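PDB 3GDE: DNA ligase, which probably seals nicks in double-stranded DNA during replication, recombination and repair, using ATP and a magnesium cofactor and passing through a covalent enzyme-AMP intermediate. Local coordinates for residues 24-29 and 179-184; 296-301 and 359-364; 428-433 and 462-467. All blocks are in the same frame, centred on the assembly; numbering follows the deposited sequence.

The three contacts follow one another along the chain, each closing before the next opens, and each belongs to a different domain of this three-domain ligase. Interaction 1 joins helices 22-34 and 172-182 of the all-helical DNA-binding domain. Interaction 2 sets helix 354-364 against strand 296-306 in the adenylation domain, next to residues predicted to bind ATP. Interaction 3 packs strands 428-437 and 461-467 in the C-terminal OB-fold domain. Their centres lie about 39 Å (interactions 1 and 2), about 31 Å (1 and 3) and about 36 Å (2 and 3) apart, with no touch between them. The domains come together in the closed conformation of the enzyme, and each contact stays within its own domain, bridging 150, 58 and 29 residues in turn.

Interaction 1: 24-29 and 179-184; sequences ELTARI and IARAFR
R181 reaches across from helix 172-182 and lays the outer part of its side chain against A27 of helix 22-34. R181 NE is 3.7 Å from A27 CB, and R181 CD lies 3.9 Å from A27 CA, so both the methyl and the backbone of A27 take part. The guanidinium meets that methyl obliquely. T26 adds a looser touch, its CG2 standing 4.3 Å from R181 CD. No direct hydrogen bond crosses the gap; one water does the polar work. It donates to A27 O at 2.8 Å and accepts from R181 NE, also at 2.8 Å, sitting in the guanidinium plane at its edge. The bond to NE should help fix the rotation of the group, and the water gives A27 O a hydrogen-bond partner.

The contact pairs two helices of the all-helical DNA-binding domain, brought together from positions 150 residues apart. Reach comes from the arginine chain: CG stands anti to the backbone N (chi1 -173°), and the chain runs extended from CG to NE, which carries NE out to A27, although A27 CA and R181 CA stay 7.4 Å apart. T26 turns its hydroxyl back to T22 O within its own helix, while its side chain also packs on I174 and D177. Deeper in, I29 packs on M175 and A178 of helix 172-182, and at the end of that helix A182 O accepts a hydrogen bond from Q34 NE2.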
loop_
_atom_site.group_PDB
_atom_site.type_symbol
_atom_site.label_atom_id
_atom_site.label_comp_id
_atom_site.label_asym_id
_atom_site.label_seq_id
_atom_site.Cartn_x
_atom_site.Cartn_y
_atom_site.Cartn_z
ATOM N N GLU A 24 2.640 -25.518 0.677
ATOM C CA GLU A 24 1.685 -26.124 -0.242
ATOM C C GLU A 24 1.067 -25.116 -1.203
ATOM O O GLU A 24 0.950 -25.400 -2.400
ATOM C CB GLU A 24 0.586 -26.849 0.527
ATOM C CG GLU A 24 0.981 -28.222 1.020
ATOM C CD GLU A 24 -0.217 -29.006 1.531
ATOM O OE1 GLU A 24 -0.059 -29.773 2.518
ATOM O OE2 GLU A 24 -1.321 -28.840 0.950
ATOM N N LEU A 25 0.680 -23.951 -0.681
ATOM C CA LEU A 25 0.171 -22.851 -1.505
ATOM C C LEU A 25 1.201 -22.408 -2.532
ATOM O O LEU A 25 0.884 -22.273 -3.717
ATOM C CB LEU A 25 -0.259 -21.655 -0.645
ATOM C CG LEU A 25 -1.573 -21.801 0.128
ATOM C CD1 LEU A 25 -1.677 -20.716 1.192
ATOM C CD2 LEU A 25 -2.779 -21.769 -0.802
ATOM N N THR A 26 2.432 -22.198 -2.070
ATOM C CA THR A 26 3.552 -21.849 -2.938
ATOM C C THR A 26 3.715 -22.854 -4.112
ATOM O O THR A 26 3.858 -22.453 -5.272
ATOM C CB THR A 26 4.864 -21.721 -2.110
ATOM O OG1 THR A 26 4.710 -20.680 -1.138
ATOM C CG2 THR A 26 6.069 -21.405 -2.995
ATOM N N ALA A 27 3.660 -24.145 -3.798
ATOM C CA ALA A 27 3.899 -25.203 -4.786
ATOM C C ALA A 27 2.736 -25.352 -5.790
ATOM O O ALA A 27 2.960 -25.486 -6.996
ATOM C CB ALA A 27 4.223 -26.539 -4.076
ATOM N N ARG A 28 1.503 -25.300 -5.290
ATOM C CA ARG A 28 0.316 -25.250 -6.144
ATOM C C ARG A 28 0.330 -24.078 -7.114
ATOM O O ARG A 28 0.048 -24.249 -8.299
ATOM C CB ARG A 28 -0.967 -25.204 -5.314
ATOM C CG ARG A 28 -1.251 -26.474 -4.537
ATOM C CD ARG A 28 -1.705 -27.586 -5.466
ATOM N NE ARG A 28 -3.135 -27.535 -5.762
ATOM C CZ ARG A 28 -3.991 -28.518 -5.490
ATOM N NH1 ARG A 28 -3.562 -29.643 -4.922
ATOM N NH2 ARG A 28 -5.276 -28.384 -5.805
ATOM N N ILE A 29 0.667 -22.895 -6.608
ATOM C CA ILE A 29 0.683 -21.672 -7.423
ATOM C C ILE A 29 1.789 -21.681 -8.479
ATOM O O ILE A 29 1.557 -21.258 -9.606
ATOM C CB ILE A 29 0.766 -20.389 -6.546
ATOM C CG1 ILE A 29 -0.502 -20.262 -5.689
ATOM C CG2 ILE A 29 1.001 -19.116 -7.428
ATOM C CD1 ILE A 29 -0.410 -19.187 -4.598
ATOM N N ILE A 179 6.699 -17.620 -7.826
ATOM C CA ILE A 179 7.325 -17.174 -9.067
ATOM C C ILE A 179 8.763 -17.682 -9.158
ATOM O O ILE A 179 9.212 -18.103 -10.234
ATOM C CB ILE A 179 7.279 -15.637 -9.215
ATOM C CG1 ILE A 179 5.841 -15.184 -9.528
ATOM C CG2 ILE A 179 8.248 -15.155 -10.315
ATOM C CD1 ILE A 179 5.568 -13.714 -9.209
ATOM N N ALA A 180 9.480 -17.631 -8.033
ATOM C CA ALA A 180 10.833 -18.186 -7.958
ATOM C C ALA A 180 10.851 -19.703 -8.230
ATOM O O ALA A 180 11.689 -20.189 -8.987
ATOM C CB ALA A 180 11.467 -17.870 -6.611
ATOM N N ARG A 181 9.922 -20.429 -7.607
ATOM C CA ARG A 181 9.799 -21.875 -7.769
ATOM C C ARG A 181 9.466 -22.274 -9.217
ATOM O O ARG A 181 10.097 -23.179 -9.771
ATOM C CB ARG A 181 8.740 -22.417 -6.804
ATOM C CG ARG A 181 8.651 -23.944 -6.757
ATOM C CD ARG A 181 7.649 -24.399 -5.725
ATOM N NE ARG A 181 7.535 -25.851 -5.656
ATOM C CZ ARG A 181 8.263 -26.627 -4.854
ATOM N NH1 ARG A 181 9.177 -26.093 -4.050
ATOM N NH2 ARG A 181 8.082 -27.945 -4.863
ATOM N N ALA A 182 8.502 -21.570 -9.818
ATOM C CA ALA A 182 7.997 -21.859 -11.155
ATOM C C ALA A 182 9.052 -21.692 -12.237
ATOM O O ALA A 182 9.132 -22.500 -13.170
ATOM C CB ALA A 182 6.789 -20.966 -11.479
ATOM N N PHE A 183 9.851 -20.639 -12.113
ATOM C CA PHE A 183 10.733 -20.225 -13.196
ATOM C C PHE A 183 12.216 -20.305 -12.857
ATOM O O PHE A 183 13.035 -19.646 -13.503
ATOM C CB PHE A 183 10.347 -18.821 -13.684
ATOM C CG PHE A 183 8.917 -18.713 -14.139
ATOM C CD1 PHE A 183 8.459 -19.454 -15.236
ATOM C CD2 PHE A 183 8.023 -17.877 -13.477
ATOM C CE1 PHE A 183 7.129 -19.361 -15.659
ATOM C CE2 PHE A 183 6.697 -17.782 -13.895
ATOM C CZ PHE A 183 6.253 -18.525 -14.987
ATOM N N ARG A 184 12.553 -21.123 -11.860
ATOM C CA ARG A 184 13.944 -21.444 -11.526
ATOM C C ARG A 184 14.767 -20.189 -11.258
ATOM O O ARG A 184 15.794 -19.945 -11.903
ATOM C CB ARG A 184 14.590 -22.296 -12.631
ATOM C CG ARG A 184 14.805 -23.769 -12.278
ATOM C CD ARG A 184 13.538 -24.488 -11.817
ATOM N NE ARG A 184 13.825 -25.450 -10.748
ATOM C CZ ARG A 184 13.023 -26.446 -10.374
ATOM N NH1 ARG A 184 11.860 -26.655 -10.979
ATOM N NH2 ARG A 184 13.392 -27.248 -9.388
HETATM O O HOH W 1 5.437 -26.658 -7.386
#

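Interaction 2: 296-301 and 359-364; sequences VILDGE and KLLESA
L361 carries its CG anti to the backbone N (chi1 177°), and with chi2 at 70° this swings CD1 from helix 354-364 toward the strand. L298 answers from strand 296-306 with CG anti to its carbonyl carbon instead, sending CD2 out to meet the helix. The two methyls touch at 3.8 Å, L298 CD2 to L361 CD1, and the side chains cross obliquely, so the contact is made by one branch of each leucine. Three residues on, A364 directs its methyl toward the strand and lies 4.3 Å from V296 CG1. V296 and L298, two residues apart, thus share one face of the strand, and L361 and A364, three residues apart, both meet that face.

This is a helix packed on beta strands of the adenylation domain, whose family belongs to the ATP-grasp clan. L298 also packs on F339 and I342 of strand 335-342, and V296 on I342. D299 sends its carboxylate away from the helix to a salt bridge with R257, itself predicted to bind ATP. E301, further along the same strand, is also predicted to bind ATP, and the L361 side chain lies about 5 Å from that of F340, a third such residue. With all four touching side chains buried and apolar and no hydrogen bond between the segments, the contact rests on van der Waals packing and exclusion of water.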
loop_
_atom_site.group_PDB
_atom_site.type_symbol
_atom_site.label_atom_id
_atom_site.label_comp_id
_atom_site.label_asym_id
_atom_site.label_seq_id
_atom_site.Cartn_x
_atom_site.Cartn_y
_atom_site.Cartn_z
ATOM N N VAL A 296 17.483 12.323 -13.226
ATOM C CA VAL A 296 17.659 11.811 -11.862
ATOM C C VAL A 296 16.393 11.199 -11.257
ATOM O O VAL A 296 15.263 11.451 -11.710
ATOM C CB VAL A 296 18.245 12.882 -10.868
ATOM C CG1 VAL A 296 19.589 13.407 -11.344
ATOM C CG2 VAL A 296 17.273 14.026 -10.650
ATOM N N ILE A 297 16.607 10.379 -10.232
ATOM C CA ILE A 297 15.535 9.931 -9.358
ATOM C C ILE A 297 16.019 10.180 -7.938
ATOM O O ILE A 297 17.036 9.636 -7.506
ATOM C CB ILE A 297 15.161 8.451 -9.583
ATOM C CG1 ILE A 297 14.547 8.287 -10.964
ATOM C CG2 ILE A 297 14.188 7.967 -8.488
ATOM C CD1 ILE A 297 14.634 6.899 -11.513
ATOM N N LEU A 298 15.287 11.035 -7.238
ATOM C CA LEU A 298 15.699 11.504 -5.918
ATOM C C LEU A 298 14.773 11.010 -4.819
ATOM O O LEU A 298 13.564 10.922 -5.022
ATOM C CB LEU A 298 15.721 13.041 -5.888
ATOM C CG LEU A 298 16.581 13.800 -6.899
ATOM C CD1 LEU A 298 16.455 15.299 -6.673
ATOM C CD2 LEU A 298 18.038 13.376 -6.832
ATOM N N ASP A 299 15.360 10.714 -3.662
ATOM C CA ASP A 299 14.626 10.484 -2.422
ATOM C C ASP A 299 14.592 11.758 -1.578
ATOM O O ASP A 299 15.628 12.361 -1.309
ATOM C CB ASP A 299 15.286 9.361 -1.613
ATOM C CG ASP A 299 14.483 8.064 -1.618
ATOM O OD1 ASP A 299 13.683 7.812 -2.569
ATOM O OD2 ASP A 299 14.665 7.287 -0.649
ATOM N N GLY A 300 13.396 12.148 -1.143
ATOM C CA GLY A 300 13.230 13.364 -0.365
ATOM C C GLY A 300 12.098 13.394 0.651
ATOM O O GLY A 300 11.296 12.470 0.762
ATOM N N GLU A 301 12.050 14.488 1.400
ATOM C CA GLU A 301 10.957 14.751 2.307
ATOM C C GLU A 301 10.268 16.053 1.910
ATOM O O GLU A 301 10.921 17.089 1.728
ATOM C CB GLU A 301 11.488 14.838 3.735
ATOM C CG GLU A 301 10.470 14.491 4.792
ATOM C CD GLU A 301 10.316 12.996 5.029
ATOM O OE1 GLU A 301 9.269 12.607 5.594
ATOM O OE2 GLU A 301 11.217 12.207 4.683
ATOM N N LYS A 359 27.557 13.004 -2.932
ATOM C CA LYS A 359 28.228 13.857 -3.910
ATOM C C LYS A 359 27.381 14.050 -5.170
ATOM O O LYS A 359 27.193 15.183 -5.630
ATOM C CB LYS A 359 29.601 13.289 -4.256
ATOM C CG LYS A 359 30.644 13.552 -3.189
ATOM C CD LYS A 359 31.853 12.642 -3.363
ATOM C CE LYS A 359 32.768 12.701 -2.134
ATOM N NZ LYS A 359 33.603 11.456 -2.020
ATOM N N LEU A 360 26.869 12.942 -5.707
ATOM C CA LEU A 360 25.941 12.969 -6.835
ATOM C C LEU A 360 24.716 13.819 -6.560
ATOM O O LEU A 360 24.279 14.571 -7.423
ATOM C CB LEU A 360 25.490 11.551 -7.218
ATOM C CG LEU A 360 26.473 10.639 -7.953
ATOM C CD1 LEU A 360 25.772 9.359 -8.378
ATOM C CD2 LEU A 360 27.119 11.356 -9.160
ATOM N N LEU A 361 24.152 13.677 -5.366
ATOM C CA LEU A 361 22.994 14.474 -4.968
ATOM C C LEU A 361 23.319 15.971 -4.923
ATOM O O LEU A 361 22.544 16.796 -5.408
ATOM C CB LEU A 361 22.458 14.003 -3.612
ATOM C CG LEU A 361 21.288 14.797 -3.020
ATOM C CD1 LEU A 361 19.999 14.564 -3.803
ATOM C CD2 LEU A 361 21.102 14.473 -1.545
ATOM N N GLU A 362 24.466 16.311 -4.335
ATOM C CA GLU A 362 24.860 17.715 -4.172
ATOM C C GLU A 362 24.985 18.445 -5.508
ATOM O O GLU A 362 24.469 19.556 -5.662
ATOM C CB GLU A 362 26.149 17.828 -3.354
ATOM C CG GLU A 362 25.963 17.512 -1.872
ATOM C CD GLU A 362 27.279 17.384 -1.117
ATOM O OE1 GLU A 362 27.252 16.915 0.045
ATOM O OE2 GLU A 362 28.340 17.745 -1.679
ATOM N N SER A 363 25.625 17.807 -6.486
ATOM C CA SER A 363 25.787 18.435 -7.796
ATOM C C SER A 363 24.520 18.388 -8.668
ATOM O O SER A 363 24.474 19.031 -9.718
ATOM C CB SER A 363 27.004 17.866 -8.534
ATOM O OG SER A 363 26.696 16.650 -9.177
ATOM N N ALA A 364 23.493 17.659 -8.216
ATOM C CA ALA A 364 22.261 17.479 -8.988
ATOM C C ALA A 364 21.186 18.494 -8.630
ATOM O O ALA A 364 20.339 18.846 -9.461
ATOM C CB ALA A 364 21.728 16.074 -8.819
#

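Interaction 3: 428-433 and 462-467; sequences LDLVVV and LKVGRV
In the OB-fold domain, strands 428-437 and 461-467 are not hydrogen-bonded to each other; strand 446-454 pairs with both, and the two meet through side chains across the curl of the sheet. L430 CD1 lies 3.8 Å from V464 CG1, and L430 CD2 stands 4.2 Å from that same methyl, so the forked end of the leucine closes on one branch of the valine. The two side chains cross at about a right angle. The second touch is aliphatic: V433 CG2 approaches K463 CE at 4.1 Å and K463 CG at 4.2 Å. A bend at chi2 (-149°) carries the lysine chain obliquely across the valine, while its ammonium goes on to a salt bridge with E450 of strand 446-454. The charge is therefore paired on the strand linking the two segments, and the methylenes leading to it serve the apolar contact. V464 and G465 together face L451 as a classic beta bulge. L430 also packs on L451, and L522 of strand 520-523 touches both L430 and V464. On its far edge, strand 428-437 makes backbone hydrogen bonds with strand 502-506, L428 with V505 and L430 with F503.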
loop_
_atom_site.group_PDB
_atom_site.type_symbol
_atom_site.label_atom_id
_atom_site.label_comp_id
_atom_site.label_asym_id
_atom_site.label_seq_id
_atom_site.Cartn_x
_atom_site.Cartn_y
_atom_site.Cartn_z
ATOM N N LEU A 428 1.124 3.593 14.675
ATOM C CA LEU A 428 0.951 2.456 13.782
ATOM C C LEU A 428 -0.214 2.709 12.872
ATOM O O LEU A 428 -1.167 3.391 13.245
ATOM C CB LEU A 428 0.704 1.172 14.576
ATOM C CG LEU A 428 1.907 0.586 15.317
ATOM C CD1 LEU A 428 1.423 -0.352 16.419
ATOM C CD2 LEU A 428 2.863 -0.109 14.343
ATOM N N ASP A 429 -0.143 2.176 11.664
ATOM C CA ASP A 429 -1.318 2.182 10.842
ATOM C C ASP A 429 -1.874 0.769 10.680
ATOM O O ASP A 429 -1.167 -0.158 10.271
ATOM C CB ASP A 429 -1.075 2.947 9.554
ATOM C CG ASP A 429 -1.401 4.446 9.706
ATOM O OD1 ASP A 429 -0.485 5.287 9.924
ATOM O OD2 ASP A 429 -2.613 4.768 9.634
ATOM N N LEU A 430 -3.131 0.624 11.095
ATOM C CA LEU A 430 -3.750 -0.668 11.290
ATOM C C LEU A 430 -5.093 -0.717 10.568
ATOM O O LEU A 430 -5.793 0.284 10.471
ATOM C CB LEU A 430 -3.909 -0.968 12.798
ATOM C CG LEU A 430 -2.619 -0.970 13.645
ATOM C CD1 LEU A 430 -2.907 -0.869 15.151
ATOM C CD2 LEU A 430 -1.715 -2.187 13.336
ATOM N N VAL A 431 -5.431 -1.887 10.043
ATOM C CA VAL A 431 -6.681 -2.064 9.305
ATOM C C VAL A 431 -7.853 -2.131 10.288
ATOM O O VAL A 431 -7.755 -2.769 11.328
ATOM C CB VAL A 431 -6.656 -3.355 8.417
ATOM C CG1 VAL A 431 -7.934 -3.454 7.548
ATOM C CG2 VAL A 431 -5.422 -3.366 7.536
ATOM N N VAL A 432 -8.951 -1.467 9.946
ATOM C CA VAL A 432 -10.186 -1.595 10.712
ATOM C C VAL A 432 -10.963 -2.824 10.241
ATOM O O VAL A 432 -11.587 -2.820 9.171
ATOM C CB VAL A 432 -11.060 -0.344 10.595
ATOM C CG1 VAL A 432 -12.235 -0.426 11.591
ATOM C CG2 VAL A 432 -10.235 0.882 10.834
ATOM N N VAL A 433 -10.896 -3.882 11.035
ATOM C CA VAL A 433 -11.518 -5.161 10.679
ATOM C C VAL A 433 -12.884 -5.380 11.346
ATOM O O VAL A 433 -13.634 -6.288 10.972
ATOM C CB VAL A 433 -10.562 -6.356 10.948
ATOM C CG1 VAL A 433 -9.338 -6.266 10.036
ATOM C CG2 VAL A 433 -10.148 -6.435 12.433
ATOM N N LEU A 462 -3.992 -9.850 11.195
ATOM C CA LEU A 462 -3.891 -10.353 12.557
ATOM C C LEU A 462 -4.279 -9.255 13.549
ATOM O O LEU A 462 -3.650 -8.185 13.592
ATOM C CB LEU A 462 -2.479 -10.896 12.838
ATOM C CG LEU A 462 -1.830 -11.836 11.805
ATOM C CD1 LEU A 462 -0.417 -12.237 12.213
ATOM C CD2 LEU A 462 -2.668 -13.081 11.590
ATOM N N LYS A 463 -5.331 -9.523 14.327
ATOM C CA LYS A 463 -5.830 -8.582 15.333
ATOM C C LYS A 463 -4.763 -8.205 16.342
ATOM O O LYS A 463 -3.949 -9.026 16.748
ATOM C CB LYS A 463 -7.054 -9.127 16.067
ATOM C CG LYS A 463 -8.362 -8.844 15.366
ATOM C CD LYS A 463 -9.492 -8.690 16.381
ATOM C CE LYS A 463 -10.847 -8.781 15.703
ATOM N NZ LYS A 463 -11.965 -8.615 16.675
ATOM N N VAL A 464 -4.797 -6.949 16.757
ATOM C CA VAL A 464 -3.728 -6.386 17.551
ATOM C C VAL A 464 -4.287 -5.480 18.666
ATOM O O VAL A 464 -3.593 -5.140 19.618
ATOM C CB VAL A 464 -2.703 -5.713 16.597
ATOM C CG1 VAL A 464 -2.518 -4.241 16.868
ATOM C CG2 VAL A 464 -1.403 -6.480 16.582
ATOM N N GLY A 465 -5.560 -5.124 18.561
ATOM C CA GLY A 465 -6.181 -4.322 19.597
ATOM C C GLY A 465 -7.527 -3.745 19.227
ATOM O O GLY A 465 -8.116 -4.101 18.199
ATOM N N ARG A 466 -7.999 -2.851 20.090
ATOM C CA ARG A 466 -9.287 -2.197 19.942
ATOM C C ARG A 466 -9.207 -0.763 20.452
ATOM O O ARG A 466 -8.647 -0.516 21.514
ATOM C CB ARG A 466 -10.350 -2.968 20.716
ATOM C CG ARG A 466 -11.739 -2.540 20.367
ATOM C CD ARG A 466 -12.400 -1.873 21.523
ATOM N NE ARG A 466 -13.096 -2.842 22.360
ATOM C CZ ARG A 466 -13.783 -2.521 23.451
ATOM N NH1 ARG A 466 -13.861 -1.245 23.834
ATOM N NH2 ARG A 466 -14.393 -3.477 24.159
ATOM N N VAL A 467 -9.791 0.165 19.698
ATOM C CA VAL A 467 -9.667 1.593 19.982
ATOM C C VAL A 467 -11.035 2.271 20.112
ATOM O O VAL A 467 -11.946 1.993 19.334
ATOM C CB VAL A 467 -8.750 2.323 18.935
ATOM C CG1 VAL A 467 -9.344 2.292 17.524
ATOM C CG2 VAL A 467 -8.444 3.751 19.366
#